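Local coordinates for protein putative NAD(P)H:FMN oxidoreductase (Porphyromonas gingivalis W83, PDB 3GE5) that binds flavin mononucleotide and probably acts as an NAD(P)H-dependent oxidoreductase of the nitroreductase family, at residues Gly82-Phe95 with Thr143-Phe157. Sequence-based numbering, arbitrary orientation. Where two conformers were deposited one is given.
With FMN (flavin mononucleotide), chain C; EDO (1,2-ethanediol), chain I.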
loop_
_atom_site.group_PDB
_atom_site.type_symbol
_atom_site.label_atom_id
_atom_site.label_comp_id
_atom_site.label_asym_id
_atom_site.label_seq_id
_atom_site.Cartn_x
_atom_site.Cartn_y
_atom_site.Cartn_z
ATOM N N GLY A 82 -9.276 -22.685 13.103
ATOM C CA GLY A 82 -9.265 -21.239 12.918
ATOM C C GLY A 82 -9.890 -20.860 11.595
ATOM O O GLY A 82 -10.657 -19.904 11.529
ATOM N N ARG A 83 -9.569 -21.595 10.527
ATOM C CA ARG A 83 -10.144 -21.282 9.210
ATOM C C ARG A 83 -11.675 -21.414 9.255
ATOM O O ARG A 83 -12.420 -20.574 8.734
ATOM C CB ARG A 83 -9.556 -22.205 8.111
ATOM C CG ARG A 83 -8.054 -22.057 7.845
ATOM C CD ARG A 83 -7.570 -23.020 6.716
ATOM N NE ARG A 83 -8.256 -22.609 5.486
ATOM C CZ ARG A 83 -9.327 -23.201 4.952
ATOM N NH1 ARG A 83 -9.809 -24.333 5.452
ATOM N NH2 ARG A 83 -9.918 -22.671 3.891
ATOM N N LYS A 84 -12.151 -22.467 9.896
ATOM C CA LYS A 84 -13.590 -22.682 10.059
ATOM C C LYS A 84 -14.252 -21.575 10.913
ATOM O O LYS A 84 -15.375 -21.141 10.619
ATOM C CB LYS A 84 -13.841 -24.057 10.638
ATOM C CG LYS A 84 -13.509 -25.186 9.635
ATOM N N ARG A 85 -13.562 -21.138 11.959
ATOM C CA ARG A 85 -14.053 -20.029 12.787
ATOM C C ARG A 85 -14.159 -18.735 11.984
ATOM O O ARG A 85 -15.122 -17.984 12.138
ATOM C CB ARG A 85 -13.153 -19.812 14.005
ATOM C CG ARG A 85 -13.291 -20.896 15.042
ATOM C CD ARG A 85 -12.072 -20.949 15.955
ATOM N NE ARG A 85 -11.944 -19.730 16.748
ATOM C CZ ARG A 85 -10.795 -19.239 17.204
ATOM N NH1 ARG A 85 -9.643 -19.852 16.948
ATOM N NH2 ARG A 85 -10.800 -18.125 17.925
ATOM N N LEU A 86 -13.191 -18.501 11.101
ATOM C CA LEU A 86 -13.136 -17.239 10.362
ATOM C C LEU A 86 -14.221 -17.165 9.288
ATOM O O LEU A 86 -14.721 -16.074 8.948
ATOM C CB LEU A 86 -11.752 -17.053 9.748
ATOM C CG LEU A 86 -11.499 -15.822 8.869
ATOM C CD1 LEU A 86 -11.767 -14.535 9.684
ATOM C CD2 LEU A 86 -10.090 -15.831 8.242
ATOM N N ALA A 87 -14.563 -18.332 8.726
ATOM C CA ALA A 87 -15.431 -18.443 7.525
ATOM C C ALA A 87 -16.745 -17.635 7.610
ATOM O O ALA A 87 -17.084 -16.964 6.659
ATOM C CB ALA A 87 -15.751 -19.916 7.233
ATOM N N PRO A 88 -17.428 -17.662 8.762
ATOM C CA PRO A 88 -18.706 -16.932 8.927
ATOM C C PRO A 88 -18.621 -15.414 8.824
ATOM O O PRO A 88 -19.667 -14.740 8.751
ATOM C CB PRO A 88 -19.148 -17.330 10.343
ATOM C CG PRO A 88 -18.436 -18.581 10.640
ATOM C CD PRO A 88 -17.120 -18.450 9.969
ATOM N N CYS A 89 -17.402 -14.879 8.807
ATOM C CA CYS A 89 -17.188 -13.444 8.620
ATOM C C CYS A 89 -17.421 -12.972 7.185
ATOM O O CYS A 89 -17.517 -11.780 6.946
ATOM C CB CYS A 89 -15.798 -13.046 9.106
ATOM S SG CYS A 89 -15.528 -13.262 10.888
ATOM N N SER A 90 -17.458 -13.904 6.231
ATOM C CA SER A 90 -17.674 -13.587 4.819
ATOM C C SER A 90 -18.904 -14.254 4.246
ATOM O O SER A 90 -19.223 -15.398 4.588
ATOM C CB SER A 90 -16.452 -13.997 3.988
ATOM O OG SER A 90 -16.670 -13.818 2.598
ATOM N N GLN A 91 -19.561 -13.550 3.318
ATOM C CA GLN A 91 -20.640 -14.097 2.514
ATOM C C GLN A 91 -20.241 -14.332 1.053
ATOM O O GLN A 91 -21.079 -14.713 0.230
ATOM C CB GLN A 91 -21.834 -13.141 2.571
ATOM C CG GLN A 91 -22.347 -12.901 4.002
ATOM C CD GLN A 91 -22.730 -14.174 4.699
ATOM O OE1 GLN A 91 -23.241 -15.113 4.075
ATOM N NE2 GLN A 91 -22.497 -14.228 5.997
ATOM N N GLN A 92 -18.974 -14.132 0.726
ATOM C CA GLN A 92 -18.497 -14.384 -0.633
ATOM C C GLN A 92 -18.173 -15.858 -0.762
ATOM O O GLN A 92 -17.355 -16.384 -0.008
ATOM C CB GLN A 92 -17.276 -13.520 -0.932
ATOM C CG GLN A 92 -17.631 -12.023 -0.912
ATOM C CD GLN A 92 -16.480 -11.101 -1.247
ATOM O OE1 GLN A 92 -15.317 -11.417 -1.023
ATOM N NE2 GLN A 92 -16.823 -9.896 -1.712
ATOM N N PRO A 93 -18.838 -16.557 -1.694
ATOM C CA PRO A 93 -18.637 -18.005 -1.763
ATOM C C PRO A 93 -17.188 -18.527 -1.880
ATOM O O PRO A 93 -16.867 -19.579 -1.337
ATOM C CB PRO A 93 -19.460 -18.409 -3.002
ATOM C CG PRO A 93 -20.536 -17.375 -3.059
ATOM C CD PRO A 93 -19.888 -16.105 -2.632
ATOM N N TRP A 94 -16.312 -17.804 -2.568
ATOM C CA TRP A 94 -14.928 -18.253 -2.735
ATOM C C TRP A 94 -14.120 -18.229 -1.433
ATOM O O TRP A 94 -13.176 -18.989 -1.269
ATOM C CB TRP A 94 -14.207 -17.412 -3.799
ATOM C CG TRP A 94 -13.897 -16.025 -3.339
ATOM C CD1 TRP A 94 -14.703 -14.932 -3.460
ATOM C CD2 TRP A 94 -12.723 -15.584 -2.643
ATOM N NE1 TRP A 94 -14.122 -13.850 -2.885
ATOM C CE2 TRP A 94 -12.896 -14.204 -2.383
ATOM C CE3 TRP A 94 -11.541 -16.219 -2.185
ATOM C CZ2 TRP A 94 -11.939 -13.450 -1.695
ATOM C CZ3 TRP A 94 -10.581 -15.454 -1.533
ATOM C CH2 TRP A 94 -10.803 -14.080 -1.286
ATOM N N PHE A 95 -14.483 -17.334 -0.514
ATOM C CA PHE A 95 -13.628 -17.022 0.645
ATOM C C PHE A 95 -13.191 -18.208 1.499
ATOM O O PHE A 95 -12.018 -18.313 1.875
ATOM C CB PHE A 95 -14.334 -15.959 1.499
ATOM C CG PHE A 95 -13.557 -15.548 2.737
ATOM C CD1 PHE A 95 -13.739 -16.203 3.944
ATOM C CD2 PHE A 95 -12.668 -14.477 2.692
ATOM C CE1 PHE A 95 -13.046 -15.809 5.074
ATOM C CE2 PHE A 95 -11.949 -14.093 3.839
ATOM C CZ PHE A 95 -12.171 -14.746 5.031
ATOM N N THR A 143 -5.848 -12.817 -2.765
ATOM C CA THR A 143 -6.799 -11.714 -2.881
ATOM C C THR A 143 -6.848 -10.938 -1.581
ATOM O O THR A 143 -6.878 -11.517 -0.504
ATOM C CB THR A 143 -8.241 -12.226 -3.290
ATOM O OG1 THR A 143 -8.168 -12.847 -4.560
ATOM C CG2 THR A 143 -9.260 -11.089 -3.333
ATOM N N TRP A 144 -6.789 -9.626 -1.712
ATOM C CA TRP A 144 -7.017 -8.695 -0.607
ATOM C C TRP A 144 -8.489 -8.650 -0.319
ATOM O O TRP A 144 -9.285 -8.444 -1.244
ATOM C CB TRP A 144 -6.550 -7.330 -1.050
ATOM C CG TRP A 144 -6.473 -6.234 -0.026
ATOM C CD1 TRP A 144 -7.408 -5.888 0.934
ATOM C CD2 TRP A 144 -5.429 -5.279 0.063
ATOM N NE1 TRP A 144 -6.963 -4.780 1.636
ATOM C CE2 TRP A 144 -5.760 -4.381 1.117
ATOM C CE3 TRP A 144 -4.227 -5.092 -0.629
ATOM C CZ2 TRP A 144 -4.917 -3.342 1.502
ATOM C CZ3 TRP A 144 -3.388 -4.014 -0.244
ATOM C CH2 TRP A 144 -3.756 -3.174 0.821
ATOM N N VAL A 145 -8.865 -8.843 0.940
ATOM C CA VAL A 145 -10.295 -8.915 1.371
ATOM C C VAL A 145 -10.630 -7.837 2.425
ATOM O O VAL A 145 -10.010 -7.759 3.490
ATOM C CB VAL A 145 -10.673 -10.312 1.948
ATOM C CG1 VAL A 145 -12.130 -10.325 2.354
ATOM C CG2 VAL A 145 -10.341 -11.420 0.892
ATOM N N CYS A 146 -11.617 -7.000 2.096
ATOM C CA CYS A 146 -12.214 -6.043 3.056
ATOM C C CYS A 146 -13.700 -6.274 3.259
ATOM O O CYS A 146 -14.277 -5.739 4.218
ATOM C CB CYS A 146 -11.977 -4.636 2.575
ATOM S SG CYS A 146 -10.242 -4.111 2.747
ATOM N N ALA A 147 -14.333 -7.120 2.417
ATOM C CA ALA A 147 -15.764 -7.413 2.589
ATOM C C ALA A 147 -15.938 -8.549 3.608
ATOM O O ALA A 147 -16.110 -9.694 3.237
ATOM C CB ALA A 147 -16.446 -7.757 1.236
ATOM N N PHE A 148 -15.915 -8.191 4.893
ATOM C CA PHE A 148 -16.124 -9.129 5.981
ATOM C C PHE A 148 -16.669 -8.404 7.193
ATOM O O PHE A 148 -16.562 -7.203 7.285
ATOM C CB PHE A 148 -14.863 -9.923 6.342
ATOM C CG PHE A 148 -13.729 -9.111 6.919
ATOM C CD1 PHE A 148 -12.801 -8.495 6.099
ATOM C CD2 PHE A 148 -13.539 -9.046 8.315
ATOM C CE1 PHE A 148 -11.781 -7.709 6.624
ATOM C CE2 PHE A 148 -12.502 -8.317 8.833
ATOM C CZ PHE A 148 -11.618 -7.641 7.983
ATOM N N ASP A 149 -17.286 -9.169 8.090
ATOM C CA ASP A 149 -17.948 -8.630 9.283
ATOM C C ASP A 149 -16.834 -8.389 10.325
ATOM O O ASP A 149 -16.355 -9.306 10.990
ATOM C CB ASP A 149 -19.001 -9.622 9.782
ATOM C CG ASP A 149 -19.770 -9.121 10.984
ATOM O OD1 ASP A 149 -19.239 -8.226 11.703
ATOM O OD2 ASP A 149 -20.901 -9.650 11.218
ATOM N N GLN A 150 -16.377 -7.158 10.410
ATOM C CA GLN A 150 -15.215 -6.841 11.275
ATOM C C GLN A 150 -15.508 -7.069 12.761
ATOM O O GLN A 150 -14.673 -7.610 13.512
ATOM C CB GLN A 150 -14.806 -5.393 11.050
ATOM C CG GLN A 150 -14.211 -5.102 9.681
ATOM C CD GLN A 150 -14.109 -3.624 9.455
ATOM O OE1 GLN A 150 -15.139 -2.962 9.227
ATOM N NE2 GLN A 150 -12.880 -3.075 9.552
ATOM N N ALA A 151 -16.691 -6.644 13.195
ATOM C CA ALA A 151 -17.061 -6.820 14.595
ATOM C C ALA A 151 -17.155 -8.300 14.971
ATOM O O ALA A 151 -16.781 -8.675 16.068
ATOM C CB ALA A 151 -18.349 -6.022 14.943
ATOM N N LEU A 152 -17.641 -9.132 14.055
ATOM C CA LEU A 152 -17.684 -10.562 14.268
ATOM C C LEU A 152 -16.263 -11.157 14.363
ATOM O O LEU A 152 -15.949 -11.914 15.266
ATOM C CB LEU A 152 -18.493 -11.278 13.177
ATOM C CG LEU A 152 -18.578 -12.791 13.339
ATOM C CD1 LEU A 152 -19.098 -13.182 14.728
ATOM C CD2 LEU A 152 -19.486 -13.364 12.225
ATOM N N CYS A 153 -15.399 -10.773 13.436
ATOM C CA CYS A 153 -13.983 -11.130 13.482
ATOM C C CYS A 153 -13.357 -10.795 14.846
ATOM O O CYS A 153 -12.728 -11.640 15.480
ATOM C CB CYS A 153 -13.252 -10.430 12.352
ATOM S SG CYS A 153 -11.521 -10.932 12.247
ATOM N N SER A 154 -13.614 -9.565 15.315
ATOM C CA SER A 154 -13.126 -9.125 16.638
ATOM C C SER A 154 -13.677 -9.963 17.784
ATOM O O SER A 154 -12.964 -10.271 18.743
ATOM C CB SER A 154 -13.449 -7.655 16.894
ATOM O OG SER A 154 -12.683 -6.834 16.042
ATOM N N GLU A 155 -14.959 -10.298 17.705
ATOM C CA GLU A 155 -15.562 -11.169 18.713
ATOM C C GLU A 155 -14.943 -12.583 18.692
ATOM O O GLU A 155 -14.589 -13.119 19.735
ATOM C CB GLU A 155 -17.077 -11.191 18.510
ATOM C CG GLU A 155 -17.831 -12.027 19.494
ATOM C CD GLU A 155 -17.799 -11.541 20.923
ATOM O OE1 GLU A 155 -17.670 -10.327 21.181
ATOM O OE2 GLU A 155 -17.978 -12.419 21.799
ATOM N N ILE A 156 -14.778 -13.178 17.507
ATOM C CA ILE A 156 -14.312 -14.561 17.408
ATOM C C ILE A 156 -12.872 -14.668 17.911
ATOM O O ILE A 156 -12.543 -15.597 18.629
ATOM C CB ILE A 156 -14.369 -15.078 15.938
ATOM C CG1 ILE A 156 -15.808 -15.243 15.503
ATOM C CG2 ILE A 156 -13.584 -16.397 15.790
ATOM C CD1 ILE A 156 -15.992 -15.301 14.014
ATOM N N PHE A 157 -12.029 -13.702 17.538
ATOM C CA PHE A 157 -10.613 -13.740 17.853
ATOM C C PHE A 157 -10.225 -12.876 19.057
ATOM O O PHE A 157 -9.057 -12.638 19.277
ATOM C CB PHE A 157 -9.797 -13.411 16.587
ATOM C CG PHE A 157 -9.918 -14.453 15.538
ATOM C CD1 PHE A 157 -9.156 -15.617 15.606
ATOM C CD2 PHE A 157 -10.855 -14.335 14.509
ATOM C CE1 PHE A 157 -9.290 -16.600 14.650
ATOM C CE2 PHE A 157 -11.003 -15.315 13.553
ATOM C CZ PHE A 157 -10.238 -16.472 13.631
HETATM N N1 FMN C . -12.023 -9.109 -3.924
HETATM C C2 FMN C . -12.962 -9.912 -3.344
HETATM O O2 FMN C . -13.391 -10.903 -3.947
HETATM N N3 FMN C . -13.467 -9.637 -2.080
HETATM C C4 FMN C . -13.053 -8.530 -1.348
HETATM O O4 FMN C . -13.543 -8.276 -0.204
HETATM C C4A FMN C . -12.095 -7.711 -1.939
HETATM N N5 FMN C . -11.692 -6.583 -1.250
HETATM C C5A FMN C . -10.662 -5.834 -1.740
HETATM C C6 FMN C . -10.204 -4.767 -0.962
HETATM C C7 FMN C . -9.130 -4.017 -1.428
HETATM C C7M FMN C . -8.615 -2.847 -0.643
HETATM C C8 FMN C . -8.514 -4.344 -2.635
HETATM C C8M FMN C . -7.345 -3.560 -3.139
HETATM C C9 FMN C . -8.998 -5.369 -3.409
HETATM C C9A FMN C . -10.063 -6.147 -2.980
HETATM N N10 FMN C . -10.571 -7.219 -3.753
HETATM C C10 FMN C . -11.564 -8.001 -3.216
HETATM C "C1'" FMN C . -9.868 -7.670 -5.007
HETATM C "C2'" FMN C . -10.270 -6.711 -6.124
HETATM O "O2'" FMN C . -11.526 -7.117 -6.651
HETATM C "C3'" FMN C . -9.211 -6.636 -7.231
HETATM O "O3'" FMN C . -7.952 -6.264 -6.659
HETATM C "C4'" FMN C . -9.597 -5.694 -8.386
HETATM O "O4'" FMN C . -10.767 -6.125 -9.081
HETATM C "C5'" FMN C . -8.475 -5.541 -9.420
HETATM O "O5'" FMN C . -8.196 -6.805 -9.980
HETATM P P FMN C . -6.728 -7.364 -9.994
HETATM O O1P FMN C . -6.346 -7.493 -8.528
HETATM O O2P FMN C . -5.813 -6.401 -10.726
HETATM O O3P FMN C . -6.832 -8.755 -10.583
HETATM C C1 EDO I . -17.375 -16.173 -6.109
HETATM O O1 EDO I . -17.402 -16.189 -4.704
HETATM C C2 EDO I . -17.664 -17.561 -6.655
HETATM O O2 EDO I . -16.764 -18.513 -6.083
HETATM O O HOH W 1 -15.133 -11.856 1.689
HETATM O O HOH W 2 -18.654 -10.799 2.737
#
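Val-145 pushes CG2 against the indole edge of Trp-94, 3.5 Å from CH2. Its other methyl, CG1, meets Phe-95 CE2. Thr-143 CB also lies near Trp-94 CH2. Beside them both segments grip the flavin pyrimidine ring. FMN N3 donates to Gln-92 OE1 almost straight (2.8 Å, 177°). FMN O4 accepts from Ala-147 N at 3.0 Å and from Cys-146 N. Further along, Asp-149 N donates a hydrogen bond to Cys-89 O at 2.9 Å. Cys-89 SG then packs on helix 150-156, 3.8 Å from Ile-156 CD1 and close to Leu-152 CG and Cys-153 CB. At the far end, in one of its two conformers, Arg-85 NH2 donates a hydrogen bond to Ile-156 O (3.2 Å), from above the carbonyl plane. In that conformer Phe-157 CE1 lies over one face of the guanidinium, with the planes 38° apart.

The end with Gln-92, Trp-94 and residues 143-147 belongs to the FMN site of the nitroreductase fold. The other end packs helix 80-86 and the turn after it on helix 150-156. Arg-114 NH1 of the second subunit is hydrogen-bonded to Cys-146 O.

Gln-92 is extended beyond CG (chi2 -178°), which carries its amide to the flavin. One water joins its OE1 to Ser-90 OG and Ala-147 O. Ser-90 OG also accepts from Gln-92 N, an ST turn. Asp-149 caps helix 150-156 through OD1, 3.0 Å from Leu-152 N.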